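Local coordinates for protein sulfatase (Bacteroides fragilis CAG:558, PDB 6USS) that probably hydrolyses aryl sulfate esters as a calcium-dependent arylsulfatase of a human gut bacterium, at residues A[158-162]-A[243-249]; A[147-153]-A[384-388]; A[232-236]-A[297-302]; A[131-137]-A[168-174]; A[97-103]-A[400-404]. The protein carries 1 engineered substitution. All blocks are in the same frame, centred on the assembly; numbering follows the deposited sequence.

From the N terminus, 97-103 opens the longest loop, closed by 400-404 in contact 5; the other four contacts lie within it. Next 131-137 opens contact 4, then 147-153 opens contact 2 and 158-162 opens contact 1, before 168-174 closes contact 4, which therefore crosses both. Segment 232-236 opens contact 3 ahead of 243-249, the closing half of contact 1, so these two also cross while sharing helix 231-247. Contact 3 closes at 297-302, and contact 2, enclosing contacts 1 and 3, at 384-388. Contacts 1 and 3 lay helices along the central sheet, contact 2 pairs helices 149-155 and 383-390, and contacts 4 and 5 are tied to the start of helix 149-155 by Q136 and Q400.

Contact 1: A[158-162]-A[243-249]; sequences YHTIH and LNHAKEY
H159 and Y249 meet where helix 231-247 packs on strand 159-164, a helix-on-sheet layer of the alpha/beta sulfatase fold. Here 243-247 and 159-162 run antiparallel, at 173°, with axes 10.3 Å apart. The helix belongs to a beta-alpha-beta crossover from strand 185-187 to strand 253-258, the two parallel neighbours of strand 159-164.

The aromatic part is a T-shaped stack. Y249 turns the CD2-CE2 edge of its ring onto one face of the H159 imidazole, CD2 lying over the ring centre; the planes stand at 83° and the centroids are 5.1 Å apart. With CG anti to the backbone N (chi1 174°), the imidazole of H159 extends from the strand to receive this edge. The polar ends of both rings are engaged beyond the pair: H159 ND1 is hydrogen-bonded to E184, and Y249 OH to E176 of the second subunit, so the stack sits beside the dimer interface.

The apolar part is a small cluster. I161 reaches with CD1 between two helix residues, 4.4 Å from CD2 of L243 and equally far from CB of A246. That same A246 CB comes obliquely to the imidazole, 3.7 Å from H159 CD2.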
# COMPACT_ATOMS: atom_id res chain seq x y z
N TYR A 158 -11.31 4.33 5.48
CA TYR A 158 -11.51 2.89 5.43
C TYR A 158 -10.18 2.14 5.44
O TYR A 158 -9.16 2.63 4.93
CB TYR A 158 -12.31 2.50 4.18
CG TYR A 158 -13.80 2.57 4.41
CD1 TYR A 158 -14.45 3.80 4.51
CD2 TYR A 158 -14.55 1.40 4.53
CE1 TYR A 158 -15.82 3.87 4.71
CE2 TYR A 158 -15.92 1.46 4.74
CZ TYR A 158 -16.55 2.69 4.83
OH TYR A 158 -17.91 2.74 5.04
N HIS A 159 -10.19 0.96 6.06
CA HIS A 159 -9.09 0.00 5.94
C HIS A 159 -9.40 -0.89 4.75
O HIS A 159 -10.39 -1.63 4.76
CB HIS A 159 -8.92 -0.81 7.23
CG HIS A 159 -7.90 -1.90 7.13
ND1 HIS A 159 -6.57 -1.66 6.87
CD2 HIS A 159 -8.02 -3.25 7.24
CE1 HIS A 159 -5.91 -2.80 6.85
NE2 HIS A 159 -6.76 -3.78 7.07
N THR A 160 -8.58 -0.81 3.69
CA THR A 160 -8.90 -1.40 2.40
C THR A 160 -8.10 -2.68 2.18
O THR A 160 -6.87 -2.67 2.31
CB THR A 160 -8.61 -0.40 1.28
OG1 THR A 160 -7.26 0.05 1.40
CG2 THR A 160 -9.52 0.79 1.41
N ILE A 161 -8.80 -3.76 1.84
CA ILE A 161 -8.19 -5.07 1.68
C ILE A 161 -8.54 -5.60 0.29
O ILE A 161 -9.72 -5.63 -0.08
CB ILE A 161 -8.69 -6.07 2.74
CG1 ILE A 161 -8.49 -5.52 4.14
CG2 ILE A 161 -8.02 -7.42 2.56
CD1 ILE A 161 -9.25 -6.28 5.19
N HIS A 162 -7.52 -6.04 -0.45
CA HIS A 162 -7.69 -6.76 -1.70
C HIS A 162 -7.27 -8.22 -1.55
O HIS A 162 -6.17 -8.52 -1.06
CB HIS A 162 -6.89 -6.16 -2.86
CG HIS A 162 -6.84 -7.07 -4.05
ND1 HIS A 162 -7.85 -7.15 -4.98
CD2 HIS A 162 -5.95 -8.04 -4.39
CE1 HIS A 162 -7.56 -8.07 -5.88
NE2 HIS A 162 -6.41 -8.63 -5.54
N LEU A 243 -9.29 -10.00 8.08
CA LEU A 243 -10.45 -9.46 8.78
C LEU A 243 -10.24 -9.47 10.29
O LEU A 243 -10.64 -8.52 10.99
CB LEU A 243 -11.69 -10.26 8.41
CG LEU A 243 -12.32 -9.98 7.04
CD1 LEU A 243 -13.57 -10.84 6.84
CD2 LEU A 243 -12.66 -8.51 6.92
N ASN A 244 -9.64 -10.54 10.83
CA ASN A 244 -9.28 -10.52 12.24
C ASN A 244 -8.32 -9.37 12.54
O ASN A 244 -8.54 -8.61 13.50
CB ASN A 244 -8.69 -11.87 12.64
CG ASN A 244 -9.76 -12.97 12.71
OD1 ASN A 244 -10.90 -12.71 13.11
ND2 ASN A 244 -9.41 -14.18 12.29
N HIS A 245 -7.30 -9.17 11.70
CA HIS A 245 -6.42 -8.02 11.86
C HIS A 245 -7.19 -6.71 11.78
O HIS A 245 -6.93 -5.78 12.55
CB HIS A 245 -5.31 -8.07 10.80
CG HIS A 245 -4.01 -7.46 11.23
ND1 HIS A 245 -2.79 -7.97 10.83
CD2 HIS A 245 -3.74 -6.39 12.02
CE1 HIS A 245 -1.82 -7.24 11.37
NE2 HIS A 245 -2.37 -6.28 12.09
N ALA A 246 -8.18 -6.63 10.88
CA ALA A 246 -8.97 -5.41 10.73
C ALA A 246 -9.79 -5.10 11.99
O ALA A 246 -10.08 -3.93 12.26
CB ALA A 246 -9.89 -5.51 9.52
N LYS A 247 -10.16 -6.12 12.76
CA LYS A 247 -10.86 -5.86 14.01
C LYS A 247 -9.99 -5.07 14.99
O LYS A 247 -10.54 -4.38 15.86
CB LYS A 247 -11.30 -7.19 14.62
CG LYS A 247 -12.71 -7.60 14.29
CD LYS A 247 -13.19 -8.67 15.27
CE LYS A 247 -14.54 -8.29 15.91
NZ LYS A 247 -14.90 -9.14 17.11
N GLU A 248 -8.66 -5.12 14.86
CA GLU A 248 -7.76 -4.36 15.73
C GLU A 248 -7.84 -2.85 15.48
O GLU A 248 -7.48 -2.07 16.37
CB GLU A 248 -6.31 -4.79 15.52
CG GLU A 248 -5.98 -6.22 15.91
CD GLU A 248 -6.03 -6.45 17.40
OE1 GLU A 248 -5.87 -5.48 18.17
OE2 GLU A 248 -6.25 -7.62 17.78
N TYR A 249 -8.24 -2.42 14.29
CA TYR A 249 -8.20 -1.01 13.93
C TYR A 249 -9.57 -0.39 14.12
O TYR A 249 -10.58 -0.96 13.68
CB TYR A 249 -7.77 -0.83 12.48
CG TYR A 249 -6.43 -1.40 12.12
CD1 TYR A 249 -5.49 -1.76 13.09
CD2 TYR A 249 -6.08 -1.55 10.78
CE1 TYR A 249 -4.24 -2.28 12.72
CE2 TYR A 249 -4.86 -2.04 10.40
CZ TYR A 249 -3.94 -2.41 11.36
OH TYR A 249 -2.73 -2.91 10.93

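Contact 2: A[147-153]-A[384-388]; sequences TSLAEIL and YPSIL
T147 begins the contact with its backbone: the hydroxyl OH of Y384 donates to T147 O over 2.8 Å. The carbonyl oxygen lies at the edge of the tyrosine ring, in its plane, whereas the hydroxyl stands above the carbonyl plane, 41° out of it. T147 OG1 is meanwhile bonded to V399 N. S148 then caps helix 149-155, its OG accepting a weak bond from A150 N as well as being hydrogen-bonded to M181 O.

L149 is the central wedge. CG is anti to the backbone N (chi1 168°), which carries CD1 over one face of the Y384 ring and past the oppositely directed L388, whose CD2 is 3.4 Å from L149 CD1. CB of L149 rests 3.7 Å from CD2 of Y384.

One turn on, I152 crosses both Y384 and L388 at about a right angle. Its CD1 approaches the tyrosine hydroxyl end, and its CG2 touches L388 CD2 at 3.8 Å. L153 comes last: CD1 meets CG2 of I387 at 3.9 Å, while CD2 meets L388 CD2.

Here 149-153 and 384-388 lie nearly parallel, at 15° with axes 10.5 Å apart. Between them the chemistry is almost wholly hydrocarbon; the one hydrogen bond across it satisfies a buried phenol and pins its ring where L149 can lie against it.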
# COMPACT_ATOMS: atom_id res chain seq x y z
N THR A 147 -8.65 8.13 -10.77
CA THR A 147 -8.67 8.12 -9.32
C THR A 147 -9.38 6.85 -8.85
O THR A 147 -10.57 6.64 -9.16
CB THR A 147 -9.38 9.37 -8.81
OG1 THR A 147 -8.63 10.52 -9.23
CG2 THR A 147 -9.46 9.35 -7.30
N SER A 148 -8.66 6.00 -8.12
CA SER A 148 -9.12 4.66 -7.78
C SER A 148 -10.20 4.69 -6.71
O SER A 148 -10.15 5.49 -5.77
CB SER A 148 -7.97 3.79 -7.29
OG SER A 148 -8.45 2.48 -7.01
N LEU A 149 -11.16 3.78 -6.85
CA LEU A 149 -12.21 3.63 -5.85
C LEU A 149 -11.63 3.32 -4.46
O LEU A 149 -12.13 3.83 -3.45
CB LEU A 149 -13.18 2.54 -6.29
CG LEU A 149 -14.22 2.00 -5.30
CD1 LEU A 149 -15.22 3.05 -4.84
CD2 LEU A 149 -14.95 0.85 -5.94
N ALA A 150 -10.58 2.49 -4.40
CA ALA A 150 -9.99 2.13 -3.11
C ALA A 150 -9.22 3.28 -2.50
O ALA A 150 -9.12 3.37 -1.26
CB ALA A 150 -9.07 0.91 -3.26
N GLU A 151 -8.62 4.14 -3.33
CA GLU A 151 -7.95 5.34 -2.83
C GLU A 151 -8.93 6.26 -2.11
O GLU A 151 -8.61 6.82 -1.06
CB GLU A 151 -7.27 6.08 -3.99
CG GLU A 151 -6.22 7.11 -3.56
CD GLU A 151 -4.97 6.47 -2.94
OE1 GLU A 151 -4.50 5.44 -3.46
OE2 GLU A 151 -4.45 7.01 -1.92
N ILE A 152 -10.13 6.42 -2.66
CA ILE A 152 -11.09 7.35 -2.07
C ILE A 152 -11.63 6.79 -0.75
O ILE A 152 -11.78 7.53 0.23
CB ILE A 152 -12.23 7.65 -3.06
CG1 ILE A 152 -11.67 8.28 -4.34
CG2 ILE A 152 -13.21 8.60 -2.45
CD1 ILE A 152 -12.75 8.52 -5.36
N LEU A 153 -11.92 5.49 -0.72
CA LEU A 153 -12.27 4.83 0.53
C LEU A 153 -11.13 4.95 1.54
O LEU A 153 -11.35 5.35 2.69
CB LEU A 153 -12.62 3.36 0.28
CG LEU A 153 -13.91 3.10 -0.51
CD1 LEU A 153 -14.07 1.63 -0.85
CD2 LEU A 153 -15.10 3.58 0.28
N TYR A 384 -19.02 1.99 -8.60
CA TYR A 384 -18.08 2.98 -8.05
C TYR A 384 -18.80 4.08 -7.27
O TYR A 384 -18.55 4.22 -6.06
CB TYR A 384 -17.22 3.52 -9.19
CG TYR A 384 -16.15 4.54 -8.89
CD1 TYR A 384 -16.47 5.82 -8.47
CD2 TYR A 384 -14.81 4.24 -9.13
CE1 TYR A 384 -15.48 6.77 -8.24
CE2 TYR A 384 -13.82 5.17 -8.93
CZ TYR A 384 -14.16 6.43 -8.48
OH TYR A 384 -13.16 7.35 -8.27
N PRO A 385 -19.71 4.88 -7.87
CA PRO A 385 -20.47 5.83 -7.04
C PRO A 385 -21.28 5.16 -5.95
O PRO A 385 -21.45 5.76 -4.90
CB PRO A 385 -21.41 6.53 -8.05
CG PRO A 385 -20.97 6.10 -9.40
CD PRO A 385 -20.26 4.80 -9.24
N SER A 386 -21.78 3.94 -6.17
CA SER A 386 -22.66 3.32 -5.18
C SER A 386 -21.89 2.93 -3.93
O SER A 386 -22.37 3.12 -2.80
CB SER A 386 -23.36 2.08 -5.75
OG SER A 386 -24.03 2.39 -6.96
N ILE A 387 -20.68 2.40 -4.10
CA ILE A 387 -19.91 1.98 -2.94
C ILE A 387 -19.44 3.20 -2.14
O ILE A 387 -19.48 3.20 -0.91
CB ILE A 387 -18.77 1.06 -3.40
CG1 ILE A 387 -19.34 -0.33 -3.71
CG2 ILE A 387 -17.67 1.00 -2.34
CD1 ILE A 387 -18.51 -1.21 -4.64
N LEU A 388 -19.04 4.27 -2.83
CA LEU A 388 -18.67 5.50 -2.14
C LEU A 388 -19.84 6.08 -1.35
O LEU A 388 -19.65 6.62 -0.25
CB LEU A 388 -18.14 6.51 -3.15
CG LEU A 388 -16.85 6.03 -3.83
CD1 LEU A 388 -16.38 7.00 -4.89
CD2 LEU A 388 -15.75 5.75 -2.80

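Contact 3: A[232-236]-A[297-302]; sequences SEALT and KSLGDL
E233 and D301 present flat carboxylates, and the ammonium of K297 approaches both on the syn side. At E233 the bond from K297 NZ to OE1 spans 2.7 Å and comes 28° out of the carboxylate plane; at D301 the same nitrogen uses the syn lone pair of OD2, 2.9 Å away. The setting is a parallel helix pair of the alpha/beta sulfatase fold: segments 232-236 and 297-302 of helices 231-247 and 283-308 run at 16°, their axes 9.8 Å apart, against strands 35-41 and 253-258.

The three charges form a salt-bridge network. Its lysine chain is extended until a bend at chi4 (-60°) turns NZ towards the two acids, whose nearest oxygens, E233 OE1 and D301 OD2, stand 4.1 Å apart. That proximity is probably eased by the lysine, and R271 adds a second salt bridge to E233. Two waters also join these acids: one donates to E233 OE2 and D301 OD2, while the other lies within bonding distance of E233 OE1, T236 OG1 and D301 OD2 but has too few protons for all its neighbours.

Deeper in, hydroxyls replace charges. T236 OG1 donates to S232 O nearly along the C=O axis, so that this carbonyl holds both the hydroxyl and T236 N. S298 OG lies 2.7 Å from T236 OG1; its proton may serve this bond or H259 NE2. The T236 side chain crosses that of D301 at about a right angle, with CG2 3.6 Å from D301 CB.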
# COMPACT_ATOMS: atom_id res chain seq x y z
N SER A 232 -9.28 -21.39 -3.80
CA SER A 232 -10.43 -20.68 -3.23
C SER A 232 -10.49 -20.83 -1.72
O SER A 232 -10.98 -19.92 -1.03
CB SER A 232 -11.74 -21.18 -3.85
OG SER A 232 -11.60 -21.37 -5.25
N GLU A 233 -10.04 -21.97 -1.20
CA GLU A 233 -9.95 -22.16 0.25
C GLU A 233 -8.82 -21.32 0.83
O GLU A 233 -9.01 -20.61 1.83
CB GLU A 233 -9.75 -23.64 0.58
CG GLU A 233 -9.76 -24.01 2.08
CD GLU A 233 -11.04 -23.58 2.80
OE1 GLU A 233 -12.14 -23.58 2.19
OE2 GLU A 233 -10.97 -23.24 4.00
N ALA A 234 -7.65 -21.36 0.19
CA ALA A 234 -6.52 -20.54 0.64
C ALA A 234 -6.90 -19.07 0.67
O ALA A 234 -6.57 -18.36 1.63
CB ALA A 234 -5.32 -20.76 -0.28
N LEU A 235 -7.58 -18.60 -0.36
CA LEU A 235 -7.97 -17.19 -0.41
C LEU A 235 -8.90 -16.85 0.74
O LEU A 235 -8.76 -15.79 1.37
CB LEU A 235 -8.63 -16.87 -1.75
CG LEU A 235 -7.71 -16.93 -2.97
CD1 LEU A 235 -8.44 -16.54 -4.26
CD2 LEU A 235 -6.49 -16.03 -2.74
N THR A 236 -9.85 -17.74 1.05
CA THR A 236 -10.77 -17.49 2.15
C THR A 236 -10.05 -17.45 3.50
O THR A 236 -10.34 -16.58 4.33
CB THR A 236 -11.87 -18.55 2.16
OG1 THR A 236 -12.41 -18.68 0.84
CG2 THR A 236 -12.97 -18.16 3.12
N LYS A 297 -18.77 -21.90 -0.85
CA LYS A 297 -18.28 -22.19 0.49
C LYS A 297 -17.50 -21.01 1.04
O LYS A 297 -17.60 -20.69 2.23
CB LYS A 297 -17.40 -23.44 0.49
CG LYS A 297 -16.74 -23.75 1.83
CD LYS A 297 -15.70 -24.86 1.69
CE LYS A 297 -15.07 -25.25 3.03
NZ LYS A 297 -14.35 -24.14 3.70
N SER A 298 -16.73 -20.35 0.18
CA SER A 298 -16.02 -19.15 0.58
C SER A 298 -17.00 -18.06 1.04
O SER A 298 -16.80 -17.42 2.09
CB SER A 298 -15.13 -18.67 -0.57
OG SER A 298 -14.54 -17.40 -0.30
N LEU A 299 -18.08 -17.85 0.27
CA LEU A 299 -19.08 -16.85 0.65
C LEU A 299 -19.67 -17.18 2.01
O LEU A 299 -19.80 -16.30 2.88
CB LEU A 299 -20.18 -16.77 -0.40
CG LEU A 299 -21.34 -15.80 -0.10
CD1 LEU A 299 -20.94 -14.34 -0.31
CD2 LEU A 299 -22.55 -16.14 -0.94
N GLY A 300 -20.05 -18.44 2.21
CA GLY A 300 -20.54 -18.85 3.51
C GLY A 300 -19.54 -18.61 4.63
O GLY A 300 -19.91 -18.17 5.71
N ASP A 301 -18.25 -18.88 4.36
CA ASP A 301 -17.24 -18.77 5.41
C ASP A 301 -17.07 -17.32 5.87
O ASP A 301 -16.91 -17.06 7.07
CB ASP A 301 -15.90 -19.33 4.93
CG ASP A 301 -15.92 -20.85 4.76
OD1 ASP A 301 -16.78 -21.53 5.35
OD2 ASP A 301 -15.04 -21.37 4.03
N LEU A 302 -17.07 -16.37 4.93
CA LEU A 302 -17.06 -14.96 5.31
C LEU A 302 -18.35 -14.56 6.02
O LEU A 302 -18.33 -13.80 6.99
CB LEU A 302 -16.81 -14.09 4.08
CG LEU A 302 -15.50 -14.39 3.35
CD1 LEU A 302 -15.40 -13.64 2.01
CD2 LEU A 302 -14.31 -14.07 4.26
O HOH W 1 -13.68 -21.54 1.51
O HOH W 2 -12.74 -21.07 4.96

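Contact 4: A[131-137]-A[168-174]; sequences VNGVCQV and FGAVNTP
N132 can be followed outward against the turn that faces it. Its CB lies 4.1 Å from CG2 of T173, and its CG comes closer to the same methyl, at 3.7 Å. There the amide divides: ND2 stays beside T173 CG2, while OD1 reaches the methyl CB of A170 at 3.6 Å and accepts a hydrogen bond from G114 N. The side chain thus lies obliquely across the threonine, with its polar oxygen held by a third loop.

Backbone bonds fix this register. A170 N donates to N132 O, and V134 N donates to F168 O nearly straight (171°) and in the carbonyl plane. The side chain of F168 is about 11 Å from the bound calcium ion. Between the two bonds G133 and G169 form an isolated antiparallel bridge, a non-hydrogen-bonded pair, on strand 133-135, whose other neighbour is the parallel strand 143-145.

Residues A170 to T173 make a type II turn. The carbonyl oxygen of A170 takes both T173 N and T173 OG1 from one face of its plane, the hydroxyl at 2.7 Å. A water donates to T173 OG1 and V134 O, bridging the segments. Beyond it P174 packs against C135 and V137, with CG 3.9 Å from V137 CG2, near Q251 of the second subunit.

The chemistry implies a loop held largely through its backbone, its turn closed twice by one threonine.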
# COMPACT_ATOMS: atom_id res chain seq x y z
N VAL A 131 -3.72 -1.37 -23.66
CA VAL A 131 -3.23 -2.71 -23.34
C VAL A 131 -2.62 -2.75 -21.95
O VAL A 131 -2.46 -3.83 -21.37
CB VAL A 131 -2.18 -3.18 -24.36
CG1 VAL A 131 -2.81 -3.37 -25.73
CG2 VAL A 131 -1.02 -2.19 -24.43
N ASN A 132 -2.25 -1.59 -21.40
CA ASN A 132 -1.57 -1.57 -20.12
C ASN A 132 -2.50 -1.34 -18.94
O ASN A 132 -2.04 -1.41 -17.79
CB ASN A 132 -0.48 -0.50 -20.11
CG ASN A 132 0.79 -0.95 -20.82
OD1 ASN A 132 0.95 -2.13 -21.19
ND2 ASN A 132 1.70 0.00 -21.05
N GLY A 133 -3.79 -1.06 -19.19
CA GLY A 133 -4.76 -1.09 -18.11
C GLY A 133 -5.04 0.27 -17.50
O GLY A 133 -5.10 1.27 -18.21
N VAL A 134 -5.20 0.32 -16.18
CA VAL A 134 -5.42 1.60 -15.52
C VAL A 134 -4.36 1.77 -14.44
O VAL A 134 -3.77 0.81 -13.95
CB VAL A 134 -6.83 1.71 -14.91
CG1 VAL A 134 -7.89 1.40 -15.98
CG2 VAL A 134 -6.96 0.78 -13.69
N CYS A 135 -4.13 3.03 -14.06
CA CYS A 135 -3.29 3.37 -12.93
C CYS A 135 -3.73 4.75 -12.44
O CYS A 135 -4.61 5.39 -13.04
CB CYS A 135 -1.81 3.33 -13.31
SG CYS A 135 -1.37 4.54 -14.60
N GLN A 136 -3.11 5.22 -11.36
CA GLN A 136 -3.47 6.51 -10.79
C GLN A 136 -2.46 7.59 -11.08
O GLN A 136 -2.61 8.71 -10.59
CB GLN A 136 -3.66 6.40 -9.27
CG GLN A 136 -4.75 5.46 -8.81
CD GLN A 136 -5.08 5.66 -7.33
OE1 GLN A 136 -5.94 6.48 -6.97
NE2 GLN A 136 -4.38 4.92 -6.46
N VAL A 137 -1.43 7.30 -11.88
CA VAL A 137 -0.39 8.28 -12.21
C VAL A 137 -0.49 8.62 -13.69
O VAL A 137 -1.07 7.86 -14.47
CB VAL A 137 0.99 7.75 -11.84
CG1 VAL A 137 1.13 7.71 -10.35
CG2 VAL A 137 1.18 6.36 -12.42
N PHE A 168 -5.74 -5.26 -12.89
CA PHE A 168 -6.03 -3.85 -13.16
C PHE A 168 -5.02 -3.20 -14.10
O PHE A 168 -5.37 -2.22 -14.77
CB PHE A 168 -6.01 -3.02 -11.87
CG PHE A 168 -7.11 -3.36 -10.89
CD1 PHE A 168 -8.45 -3.38 -11.28
CD2 PHE A 168 -6.80 -3.66 -9.56
CE1 PHE A 168 -9.46 -3.69 -10.36
CE2 PHE A 168 -7.80 -3.98 -8.64
CZ PHE A 168 -9.13 -4.00 -9.04
N GLY A 169 -3.78 -3.69 -14.12
CA GLY A 169 -2.75 -3.12 -14.96
C GLY A 169 -1.86 -4.21 -15.51
O GLY A 169 -1.74 -5.29 -14.94
N ALA A 170 -1.24 -3.91 -16.65
CA ALA A 170 -0.37 -4.90 -17.26
C ALA A 170 0.84 -5.14 -16.37
O ALA A 170 1.16 -4.32 -15.51
CB ALA A 170 0.06 -4.46 -18.66
N VAL A 171 1.50 -6.28 -16.57
CA VAL A 171 2.70 -6.57 -15.80
C VAL A 171 3.74 -5.48 -16.04
O VAL A 171 3.87 -4.94 -17.15
CB VAL A 171 3.24 -7.97 -16.16
CG1 VAL A 171 4.00 -7.96 -17.50
CG2 VAL A 171 4.11 -8.51 -15.03
N ASN A 172 4.45 -5.10 -14.96
CA ASN A 172 5.47 -4.03 -15.00
C ASN A 172 4.90 -2.67 -15.43
O ASN A 172 5.61 -1.87 -16.05
CB ASN A 172 6.65 -4.38 -15.90
CG ASN A 172 7.42 -5.57 -15.39
OD1 ASN A 172 7.67 -5.68 -14.19
ND2 ASN A 172 7.78 -6.48 -16.29
N THR A 173 3.63 -2.40 -15.10
CA THR A 173 3.08 -1.04 -15.11
C THR A 173 2.47 -0.75 -13.73
O THR A 173 2.15 -1.69 -12.99
CB THR A 173 2.04 -0.85 -16.22
OG1 THR A 173 0.87 -1.65 -15.98
CG2 THR A 173 2.64 -1.23 -17.58
N PRO A 174 2.36 0.52 -13.33
CA PRO A 174 1.98 0.82 -11.93
C PRO A 174 0.72 0.13 -11.44
O PRO A 174 0.67 -0.29 -10.28
CB PRO A 174 1.81 2.35 -11.93
CG PRO A 174 2.75 2.82 -13.00
CD PRO A 174 2.72 1.75 -14.08
O HOH W 3 -1.01 0.42 -15.02

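Contact 5: A[97-103]-A[400-404]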
# COMPACT_ATOMS: atom_id res chain seq x y z
N THR A 97 -12.60 2.39 -11.62
CA THR A 97 -12.50 3.76 -12.08
C THR A 97 -13.84 4.45 -12.26
O THR A 97 -13.86 5.65 -12.55
CB THR A 97 -11.75 3.85 -13.43
OG1 THR A 97 -12.55 3.25 -14.46
CG2 THR A 97 -10.37 3.18 -13.37
N GLY A 98 -14.96 3.73 -12.16
CA GLY A 98 -16.25 4.37 -12.35
C GLY A 98 -16.51 4.86 -13.75
O GLY A 98 -17.41 5.68 -13.97
N THR A 99 -15.75 4.35 -14.71
CA THR A 99 -15.74 4.79 -16.10
C THR A 99 -16.35 3.68 -16.95
O THR A 99 -16.12 2.50 -16.69
CB THR A 99 -14.29 5.09 -16.53
OG1 THR A 99 -13.91 6.41 -16.08
CG2 THR A 99 -14.11 5.02 -18.00
N ASN A 100 -17.16 4.06 -17.94
CA ASN A 100 -17.62 3.10 -18.93
C ASN A 100 -16.44 2.61 -19.78
O ASN A 100 -15.51 3.36 -20.07
CB ASN A 100 -18.70 3.72 -19.83
CG ASN A 100 -19.15 2.77 -20.95
OD1 ASN A 100 -18.69 2.88 -22.08
ND2 ASN A 100 -20.03 1.83 -20.62
N ALA A 101 -16.50 1.34 -20.20
CA ALA A 101 -15.35 0.74 -20.88
C ALA A 101 -14.96 1.50 -22.15
O ALA A 101 -13.77 1.59 -22.49
CB ALA A 101 -15.64 -0.73 -21.19
N ALA A 102 -15.94 2.05 -22.86
CA ALA A 102 -15.62 2.76 -24.10
C ALA A 102 -14.67 3.91 -23.82
O ALA A 102 -13.77 4.18 -24.62
CB ALA A 102 -16.90 3.26 -24.78
N ARG A 103 -14.83 4.57 -22.67
CA ARG A 103 -13.99 5.70 -22.32
C ARG A 103 -12.60 5.27 -21.85
O ARG A 103 -11.60 5.89 -22.22
CB ARG A 103 -14.67 6.56 -21.27
CG ARG A 103 -13.85 7.75 -20.85
CD ARG A 103 -14.32 8.31 -19.52
NE ARG A 103 -15.74 8.67 -19.53
CZ ARG A 103 -16.23 9.75 -20.13
NH1 ARG A 103 -15.41 10.56 -20.78
NH2 ARG A 103 -17.52 10.01 -20.09
N GLN A 400 -10.78 11.66 -13.49
CA GLN A 400 -11.54 11.21 -14.64
C GLN A 400 -13.03 11.43 -14.41
O GLN A 400 -13.49 11.41 -13.26
CB GLN A 400 -11.29 9.72 -14.91
CG GLN A 400 -12.07 8.77 -13.99
CD GLN A 400 -11.55 8.76 -12.54
OE1 GLN A 400 -10.70 9.57 -12.16
NE2 GLN A 400 -12.04 7.82 -11.75
N PRO A 401 -13.82 11.61 -15.48
CA PRO A 401 -15.28 11.66 -15.31
C PRO A 401 -15.81 10.34 -14.79
O PRO A 401 -15.24 9.28 -15.04
CB PRO A 401 -15.80 11.93 -16.73
CG PRO A 401 -14.61 12.30 -17.53
CD PRO A 401 -13.43 11.64 -16.89
N ILE A 402 -16.92 10.41 -14.06
CA ILE A 402 -17.56 9.22 -13.50
C ILE A 402 -18.81 8.92 -14.31
O ILE A 402 -19.81 9.63 -14.21
CB ILE A 402 -17.89 9.39 -12.02
CG1 ILE A 402 -16.63 9.79 -11.26
CG2 ILE A 402 -18.44 8.09 -11.45
CD1 ILE A 402 -15.60 8.70 -11.22
N ASP A 403 -18.76 7.84 -15.10
CA ASP A 403 -19.91 7.42 -15.90
C ASP A 403 -20.92 6.60 -15.10
O ASP A 403 -22.11 6.61 -15.43
CB ASP A 403 -19.41 6.65 -17.12
CG ASP A 403 -18.44 7.47 -17.96
OD1 ASP A 403 -18.81 8.58 -18.39
OD2 ASP A 403 -17.29 7.03 -18.19
N GLY A 404 -20.49 5.89 -14.05
CA GLY A 404 -21.44 5.13 -13.25
C GLY A 404 -22.50 6.01 -12.63
O GLY A 404 -22.29 7.20 -12.37
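Q400 opens 400-404 by donating from NE2 to T97 O, 2.9 Å away and close to the plane of its own amide. This loop lies against the short link between helices 88-97 and 101-104, where T97 and G98 end the sulfatase signature sequence and N100 is the N-cap. Q400 bends at chi2 to reach that carbonyl, and its OE1 accepts from T147 N.

P401 follows, with CG over one face of the R103 guanidinium, 3.8 Å above its plane and offset to the rim; its carbonyl takes a weak bond from T99 OG1. I402 extends CD1 to within 3.8 Å of T97 O and also touches Y384.

Three donors grip D403. R103 forms a side-on salt bridge, NE to OD2 and NH2 to OD1, both at 2.6 Å on syn lone pairs, with guanidinium and carboxylate nearly coplanar (13°). From the anti side N100 N adds a 3.0 Å bond to OD2, so one carboxylate ties the N-cap residue to R103 in the first turn. N100 OD1 accepts from A102 N; its ND2 bonds Y424 O and E381.

G404 N donates over 3.1 Å to G98 O, standing above that carbonyl plane, while D403 N gives the same oxygen a weak bond.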